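Local coordinates for protein type II restriction enzyme NgoMIV (Neisseria gonorrhoeae, PDB 1FIU) that recognises the double-stranded sequence 5'-GCCGGC-3' and, as a magnesium-dependent homotetramer, cleaves it after the first G to leave 5'-phosphate ends, at residues Y258-A261 with L262-F265; E201-N204 with L205-R209; E152-R155 with N156-V160. All blocks are in the same frame, centred on the assembly; numbering follows the deposited sequence.

From the N terminus, the chain first reaches contact 3, where residues 152-160 leave the short helix 150-153 and turn back on themselves in a loop far from the chain's centre. Contact 2 follows on helix 197-208, the crossover between the parallel strands 179-187 and 215-220, close to the magnesium site. Contact 1 comes last, in the first turns of helix 259-270, between strands 240-243 and 274-276. The three lie in series, with no nesting or crossing, and none touches another. Contacts 1 and 3 fall on opposite sides of the chain's centre, with centres about 53 Å apart. Contacts 2 and 3 both meet the second subunit, and contact 2 also meets a third.

Contact 1 of 3, residues Y258-A261 with L262-F265; sequences YEDA and LDLF
The first turns of helix 259-270 begin at Tyr258, the N-cap residue, whose carbonyl O receives Leu262 N at 2.9 Å. The next three i to i+4 bonds follow in step: Asp263 N to Glu259 O, Leu264 N to Asp260 O, and Phe265 N to Ala261 O at 2.8 Å. Leu262 lies against the first turn, its CG 3.4 Å from Tyr258 O. Glu259 bends at chi2 (-60°) and crosses Leu262 at a slant, with OE1 3.6 Å from Leu262 CD1. Asp263 CG stands beside its own backbone N (chi1 -73°), which brings the carboxylate over the preceding turn, with CG 3.1 Å from Glu259 O. Elsewhere, Ala261 and Leu262 pack on Leu253 of helix 246-256, Leu264 meets Ser229 of helix 225-232, and Tyr258 OH bonds to Asn42 ND2.

Three acidic side chains gather at the N-terminal end. Asp260 OD1 and Asp263 OD2 are 4.5 Å apart, and Glu259 OE1 lies 5.0 Å from Asp263 OD1. Any repulsion between them is probably eased by the positive end of the helix dipole and by solvent, whereas Leu262 and Phe265 are buried against helix 246-256.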
loop_
_atom_site.group_PDB
_atom_site.type_symbol
_atom_site.label_atom_id
_atom_site.label_comp_id
_atom_site.label_asym_id
_atom_site.label_seq_id
_atom_site.Cartn_x
_atom_site.Cartn_y
_atom_site.Cartn_z
ATOM N N TYR I 258 -16.117 7.573 -32.814
ATOM C CA TYR I 258 -16.303 8.092 -31.455
ATOM C C TYR I 258 -14.867 8.378 -31.019
ATOM O O TYR I 258 -14.217 7.563 -30.359
ATOM C CB TYR I 258 -16.916 7.038 -30.527
ATOM C CG TYR I 258 -18.397 6.776 -30.711
ATOM C CD1 TYR I 258 -19.030 5.778 -29.970
ATOM C CD2 TYR I 258 -19.176 7.543 -31.583
ATOM C CE1 TYR I 258 -20.390 5.542 -30.076
ATOM C CE2 TYR I 258 -20.561 7.314 -31.699
ATOM C CZ TYR I 258 -21.153 6.313 -30.934
ATOM O OH TYR I 258 -22.509 6.089 -30.980
ATOM N N GLU I 259 -14.374 9.544 -31.416
ATOM C CA GLU I 259 -13.007 9.953 -31.155
ATOM C C GLU I 259 -12.499 9.918 -29.715
ATOM O O GLU I 259 -11.385 9.450 -29.483
ATOM C CB GLU I 259 -12.777 11.347 -31.736
ATOM C CG GLU I 259 -13.113 11.457 -33.226
ATOM C CD GLU I 259 -12.287 10.526 -34.096
ATOM O OE1 GLU I 259 -11.372 9.855 -33.562
ATOM O OE2 GLU I 259 -12.545 10.471 -35.322
ATOM N N ASP I 260 -13.273 10.430 -28.763
ATOM C CA ASP I 260 -12.808 10.419 -27.378
ATOM C C ASP I 260 -12.712 8.972 -26.871
ATOM O O ASP I 260 -11.697 8.574 -26.266
ATOM C CB ASP I 260 -13.737 11.242 -26.480
ATOM C CG ASP I 260 -13.559 12.760 -26.679
ATOM O OD1 ASP I 260 -12.670 13.179 -27.464
ATOM O OD2 ASP I 260 -14.307 13.535 -26.044
ATOM N N ALA I 261 -13.754 8.183 -27.120
ATOM C CA ALA I 261 -13.739 6.787 -26.676
ATOM C C ALA I 261 -12.574 6.054 -27.343
ATOM O O ALA I 261 -11.923 5.203 -26.732
ATOM C CB ALA I 261 -15.063 6.105 -27.000
ATOM N N LEU I 262 -12.300 6.387 -28.602
ATOM C CA LEU I 262 -11.196 5.778 -29.324
ATOM C C LEU I 262 -9.872 6.128 -28.646
ATOM O O LEU I 262 -9.014 5.269 -28.459
ATOM C CB LEU I 262 -11.161 6.289 -30.761
ATOM C CG LEU I 262 -11.915 5.492 -31.803
ATOM C CD1 LEU I 262 -11.912 6.277 -33.119
ATOM C CD2 LEU I 262 -11.250 4.137 -31.979
ATOM N N ASP I 263 -9.707 7.407 -28.320
ATOM C CA ASP I 263 -8.505 7.881 -27.652
ATOM C C ASP I 263 -8.295 7.122 -26.340
ATOM O O ASP I 263 -7.175 6.711 -26.026
ATOM C CB ASP I 263 -8.606 9.382 -27.354
ATOM C CG ASP I 263 -8.474 10.237 -28.606
ATOM O OD1 ASP I 263 -8.168 9.672 -29.674
ATOM O OD2 ASP I 263 -8.658 11.468 -28.518
ATOM N N LEU I 264 -9.375 6.938 -25.588
ATOM C CA LEU I 264 -9.285 6.263 -24.295
ATOM C C LEU I 264 -8.977 4.783 -24.495
ATOM O O LEU I 264 -8.148 4.206 -23.767
ATOM C CB LEU I 264 -10.577 6.484 -23.502
ATOM C CG LEU I 264 -10.614 5.917 -22.069
ATOM C CD1 LEU I 264 -9.330 6.319 -21.291
ATOM C CD2 LEU I 264 -11.855 6.431 -21.362
ATOM N N PHE I 265 -9.623 4.178 -25.489
ATOM C CA PHE I 265 -9.387 2.780 -25.831
ATOM C C PHE I 265 -7.893 2.574 -26.118
ATOM O O PHE I 265 -7.284 1.645 -25.592
ATOM C CB PHE I 265 -10.194 2.393 -27.084
ATOM C CG PHE I 265 -9.910 1.013 -27.600
ATOM C CD1 PHE I 265 -10.658 -0.088 -27.154
ATOM C CD2 PHE I 265 -8.932 0.805 -28.575
ATOM C CE1 PHE I 265 -10.438 -1.364 -27.682
ATOM C CE2 PHE I 265 -8.706 -0.455 -29.109
ATOM C CZ PHE I 265 -9.469 -1.559 -28.660
#

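Contact 2 of 3, residues E201-N204 with L205-R209; sequences EGLN and LVRNR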
loop_
_atom_site.group_PDB
_atom_site.type_symbol
_atom_site.label_atom_id
_atom_site.label_comp_id
_atom_site.label_asym_id
_atom_site.label_seq_id
_atom_site.Cartn_x
_atom_site.Cartn_y
_atom_site.Cartn_z
ATOM N N GLU I 201 -9.909 -6.336 -3.589
ATOM C CA GLU I 201 -9.591 -7.761 -3.534
ATOM C C GLU I 201 -8.143 -7.963 -3.984
ATOM O O GLU I 201 -7.408 -8.753 -3.379
ATOM C CB GLU I 201 -10.612 -8.558 -4.369
ATOM C CG GLU I 201 -11.919 -8.729 -3.566
ATOM C CD GLU I 201 -13.071 -9.410 -4.323
ATOM O OE1 GLU I 201 -12.832 -10.457 -4.972
ATOM O OE2 GLU I 201 -14.219 -8.900 -4.240
ATOM N N GLY I 202 -7.713 -7.238 -5.013
ATOM C CA GLY I 202 -6.329 -7.350 -5.462
ATOM C C GLY I 202 -5.361 -6.924 -4.369
ATOM O O GLY I 202 -4.334 -7.577 -4.166
ATOM N N LEU I 203 -5.676 -5.851 -3.637
ATOM C CA LEU I 203 -4.775 -5.405 -2.574
ATOM C C LEU I 203 -4.696 -6.402 -1.442
ATOM O O LEU I 203 -3.636 -6.545 -0.818
ATOM C CB LEU I 203 -5.171 -4.024 -2.043
ATOM C CG LEU I 203 -4.683 -2.942 -3.018
ATOM C CD1 LEU I 203 -5.391 -1.635 -2.742
ATOM C CD2 LEU I 203 -3.162 -2.789 -2.885
ATOM N N ASN I 204 -5.803 -7.093 -1.157
ATOM C CA ASN I 204 -5.765 -8.102 -0.106
ATOM C C ASN I 204 -4.852 -9.261 -0.523
ATOM O O ASN I 204 -4.111 -9.814 0.295
ATOM C CB ASN I 204 -7.166 -8.621 0.190
ATOM C CG ASN I 204 -7.947 -7.676 1.107
ATOM O OD1 ASN I 204 -7.356 -7.005 1.958
ATOM N ND2 ASN I 204 -9.267 -7.633 0.951
ATOM N N LEU I 205 -4.888 -9.639 -1.799
ATOM C CA LEU I 205 -4.030 -10.722 -2.277
ATOM C C LEU I 205 -2.558 -10.276 -2.193
ATOM O O LEU I 205 -1.656 -11.068 -1.874
ATOM C CB LEU I 205 -4.388 -11.066 -3.735
ATOM C CG LEU I 205 -5.734 -11.783 -3.908
ATOM C CD1 LEU I 205 -6.006 -11.966 -5.404
ATOM C CD2 LEU I 205 -5.677 -13.125 -3.173
ATOM N N VAL I 206 -2.313 -8.999 -2.493
ATOM C CA VAL I 206 -0.951 -8.482 -2.409
ATOM C C VAL I 206 -0.433 -8.456 -0.971
ATOM O O VAL I 206 0.655 -8.990 -0.663
ATOM C CB VAL I 206 -0.862 -7.016 -2.946
ATOM C CG1 VAL I 206 0.501 -6.398 -2.583
ATOM C CG2 VAL I 206 -1.086 -6.995 -4.445
ATOM N N ARG I 207 -1.218 -7.827 -0.100
ATOM C CA ARG I 207 -0.827 -7.632 1.292
ATOM C C ARG I 207 -0.659 -8.854 2.160
ATOM O O ARG I 207 0.138 -8.834 3.104
ATOM C CB ARG I 207 -1.824 -6.691 1.980
ATOM C CG ARG I 207 -1.753 -5.273 1.434
ATOM C CD ARG I 207 -2.827 -4.364 2.017
ATOM N NE ARG I 207 -2.631 -2.998 1.531
ATOM C CZ ARG I 207 -3.505 -2.005 1.680
ATOM N NH1 ARG I 207 -4.652 -2.217 2.310
ATOM N NH2 ARG I 207 -3.229 -0.800 1.186
ATOM N N ASN I 208 -1.381 -9.918 1.845
ATOM C CA ASN I 208 -1.366 -11.109 2.707
ATOM C C ASN I 208 -0.615 -12.330 2.197
ATOM O O ASN I 208 -0.630 -13.388 2.835
ATOM C CB ASN I 208 -2.823 -11.498 3.022
ATOM C CG ASN I 208 -3.500 -10.465 3.883
ATOM O OD1 ASN I 208 -3.166 -10.326 5.058
ATOM N ND2 ASN I 208 -4.411 -9.690 3.298
ATOM N N ARG I 209 0.048 -12.209 1.056
ATOM C CA ARG I 209 0.716 -13.371 0.481
ATOM C C ARG I 209 2.003 -13.835 1.139
ATOM O O ARG I 209 2.758 -13.042 1.703
ATOM C CB ARG I 209 1.084 -13.111 -0.984
ATOM C CG ARG I 209 2.315 -12.189 -1.129
ATOM C CD ARG I 209 2.591 -11.818 -2.601
ATOM N NE ARG I 209 3.900 -11.180 -2.753
ATOM C CZ ARG I 209 4.173 -9.897 -2.496
ATOM N NH1 ARG I 209 3.230 -9.053 -2.078
ATOM N NH2 ARG I 209 5.428 -9.444 -2.653
#
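Asn204 O is gripped twice by Asn208: the backbone N reaches it at 3.1 Å and the side-chain ND2 at 3.0 Å. The amide meets the oxygen at a C=O...N angle of 126°, farther off the C=O direction than the backbone N, and the oxygen lies somewhat out of the amide plane. With CG beside its own backbone N (chi1 -67°), Asn208 turns its amide back toward Asn204. Upstream, Glu201 O accepts from Leu205 N, Gly202 O from Val206 N, and Leu203 O from Arg207 N, the last at 2.8 Å and nearly straight (169° at the hydrogen).

These bonds belong to helix 197-208, the crossover helix of a beta-alpha-beta unit between strands 179-187 and 215-220 in this PD-(D/E)XK-clan nuclease. In the first half of the helix, the side chain of Glu201 is about 5 Å from that of Asp140, a magnesium ligand, and about 4 Å from a bound magnesium ion.

Arg207 runs extended from CG to NE, its CG passing 3.2 Å from Leu203 O. Its NH1 forms a salt bridge with Glu237 of the third subunit, where Leu203 also packs on its counterpart. Arg209 NH1 donates to Val206 O at 2.9 Å and also to Gly236 O of the second subunit, while NH2 makes a salt bridge with Asp239 of that subunit. Two further backbone acceptors are met by hydroxyls, Leu205 O by Tyr111 OH and Arg207 O by Thr235 OG1 of the second subunit. Val206 CG2 lies 3.3 Å from Gly202 O within the helix.

Contact 3 of 3, residues E152-R155 with N156-V160; sequences EINR and NEFLV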
loop_
_atom_site.group_PDB
_atom_site.type_symbol
_atom_site.label_atom_id
_atom_site.label_comp_id
_atom_site.label_asym_id
_atom_site.label_seq_id
_atom_site.Cartn_x
_atom_site.Cartn_y
_atom_site.Cartn_z
ATOM N N GLU I 152 9.239 -36.244 -10.440
ATOM C CA GLU I 152 8.979 -35.309 -11.534
ATOM C C GLU I 152 10.114 -34.268 -11.523
ATOM O O GLU I 152 10.684 -33.918 -12.573
ATOM C CB GLU I 152 7.615 -34.620 -11.344
ATOM C CG GLU I 152 7.319 -33.475 -12.325
ATOM C CD GLU I 152 7.442 -33.888 -13.773
ATOM O OE1 GLU I 152 7.324 -35.110 -14.066
ATOM O OE2 GLU I 152 7.650 -32.990 -14.632
ATOM N N ILE I 153 10.438 -33.777 -10.339
ATOM C CA ILE I 153 11.536 -32.816 -10.219
ATOM C C ILE I 153 12.798 -33.488 -10.742
ATOM O O ILE I 153 13.592 -32.884 -11.470
ATOM C CB ILE I 153 11.735 -32.373 -8.731
ATOM C CG1 ILE I 153 10.549 -31.486 -8.320
ATOM C CG2 ILE I 153 13.070 -31.558 -8.558
ATOM C CD1 ILE I 153 10.437 -31.224 -6.823
ATOM N N ASN I 154 12.965 -34.767 -10.401
ATOM C CA ASN I 154 14.147 -35.518 -10.797
ATOM C C ASN I 154 14.004 -36.256 -12.120
ATOM O O ASN I 154 14.812 -37.128 -12.447
ATOM C CB ASN I 154 14.477 -36.562 -9.714
ATOM C CG ASN I 154 14.920 -35.951 -8.399
ATOM O OD1 ASN I 154 15.473 -34.843 -8.357
ATOM N ND2 ASN I 154 14.711 -36.693 -7.302
ATOM N N ARG I 155 13.002 -35.890 -12.919
ATOM C CA ARG I 155 12.759 -36.637 -14.150
ATOM C C ARG I 155 13.974 -36.883 -15.031
ATOM O O ARG I 155 14.172 -38.002 -15.542
ATOM C CB ARG I 155 11.646 -35.956 -14.952
ATOM C CG ARG I 155 11.278 -36.687 -16.226
ATOM C CD ARG I 155 9.768 -36.782 -16.355
ATOM N NE ARG I 155 9.105 -35.482 -16.391
ATOM C CZ ARG I 155 9.152 -34.623 -17.404
ATOM N NH1 ARG I 155 9.843 -34.904 -18.503
ATOM N NH2 ARG I 155 8.487 -33.475 -17.314
ATOM N N ASN I 156 14.826 -35.870 -15.198
ATOM C CA ASN I 156 15.993 -36.031 -16.047
ATOM C C ASN I 156 17.327 -36.233 -15.315
ATOM O O ASN I 156 18.253 -36.853 -15.848
ATOM C CB ASN I 156 16.106 -34.827 -17.010
ATOM C CG ASN I 156 14.856 -34.655 -17.892
ATOM O OD1 ASN I 156 14.301 -35.633 -18.400
ATOM N ND2 ASN I 156 14.419 -33.405 -18.080
ATOM N N GLU I 157 17.423 -35.723 -14.090
ATOM C CA GLU I 157 18.648 -35.779 -13.312
ATOM C C GLU I 157 18.275 -35.876 -11.840
ATOM O O GLU I 157 17.204 -35.432 -11.439
ATOM C CB GLU I 157 19.452 -34.486 -13.497
ATOM C CG GLU I 157 19.740 -34.059 -14.914
ATOM C CD GLU I 157 20.437 -32.709 -14.962
ATOM O OE1 GLU I 157 21.688 -32.672 -14.888
ATOM O OE2 GLU I 157 19.730 -31.676 -15.049
ATOM N N PHE I 158 19.177 -36.435 -11.039
ATOM C CA PHE I 158 18.963 -36.572 -9.605
ATOM C C PHE I 158 19.237 -35.205 -8.945
ATOM O O PHE I 158 20.362 -34.918 -8.555
ATOM C CB PHE I 158 19.925 -37.625 -9.035
ATOM C CG PHE I 158 19.801 -37.840 -7.545
ATOM C CD1 PHE I 158 18.569 -37.785 -6.906
ATOM C CD2 PHE I 158 20.938 -38.133 -6.781
ATOM C CE1 PHE I 158 18.454 -38.020 -5.523
ATOM C CE2 PHE I 158 20.826 -38.367 -5.390
ATOM C CZ PHE I 158 19.585 -38.308 -4.774
ATOM N N LEU I 159 18.194 -34.387 -8.832
ATOM C CA LEU I 159 18.302 -33.032 -8.274
ATOM C C LEU I 159 18.058 -32.915 -6.772
ATOM O O LEU I 159 18.753 -32.160 -6.091
ATOM C CB LEU I 159 17.337 -32.083 -9.001
ATOM C CG LEU I 159 17.419 -31.975 -10.529
ATOM C CD1 LEU I 159 16.435 -30.887 -11.013
ATOM C CD2 LEU I 159 18.845 -31.641 -10.959
ATOM N N VAL I 160 17.069 -33.633 -6.255
ATOM C CA VAL I 160 16.754 -33.549 -4.835
ATOM C C VAL I 160 16.442 -34.892 -4.151
ATOM O O VAL I 160 16.056 -35.871 -4.799
ATOM C CB VAL I 160 15.499 -32.637 -4.575
ATOM C CG1 VAL I 160 15.725 -31.221 -5.167
ATOM C CG2 VAL I 160 14.219 -33.289 -5.183
HETATM O O HOH W 1 15.475 -33.604 -13.636
HETATM O O HOH W 2 12.156 -36.383 -19.749
#
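Asn154 bonds through its side-chain amide to the backbone of Leu159 and Val160, pinning the loop that follows helix 150-153. OD1 takes two N-H groups from different directions: Val160 N, at 2.9 Å, lies in the carbonyl plane on a lone pair, whereas Leu159 N, at 2.8 Å, sits well above that plane. ND2 completes the grip by donating to Val160 O at 3.0 Å, with Val160 O near the plane of the Asn154 amide. Both ends of the amide are thereby engaged, which fixes its rotation. Between the two bonded regions Phe158 centres an inverse gamma turn, and ND2 lies at the edge of its ring.

Within 152-155, Arg155 pairs with Glu152. Bent at chi2 (134°) and chi3 (60°), the Arg155 chain brings its guanidinium side-on to Glu152, NE to OE1 and NH2 to OE2, the latter a 2.9 Å salt bridge on the syn lone pair. Lys83 of the second subunit forms a salt bridge with Glu157.

Apolar packing is modest: Ile153 CG2 meets Val160 CG2 at 4.0 Å, the two side chains crossing at about a right angle, and also touches Leu159 CD1. Phe5 of the second subunit packs on Val160.

Two waters bridge across the turn. One accepts from Glu157 N and lies 3.0 Å from Ile153 O, to which it may donate; another donates to Asn156 OD1 at 2.6 Å and accepts a weak bond from Arg155 NH1.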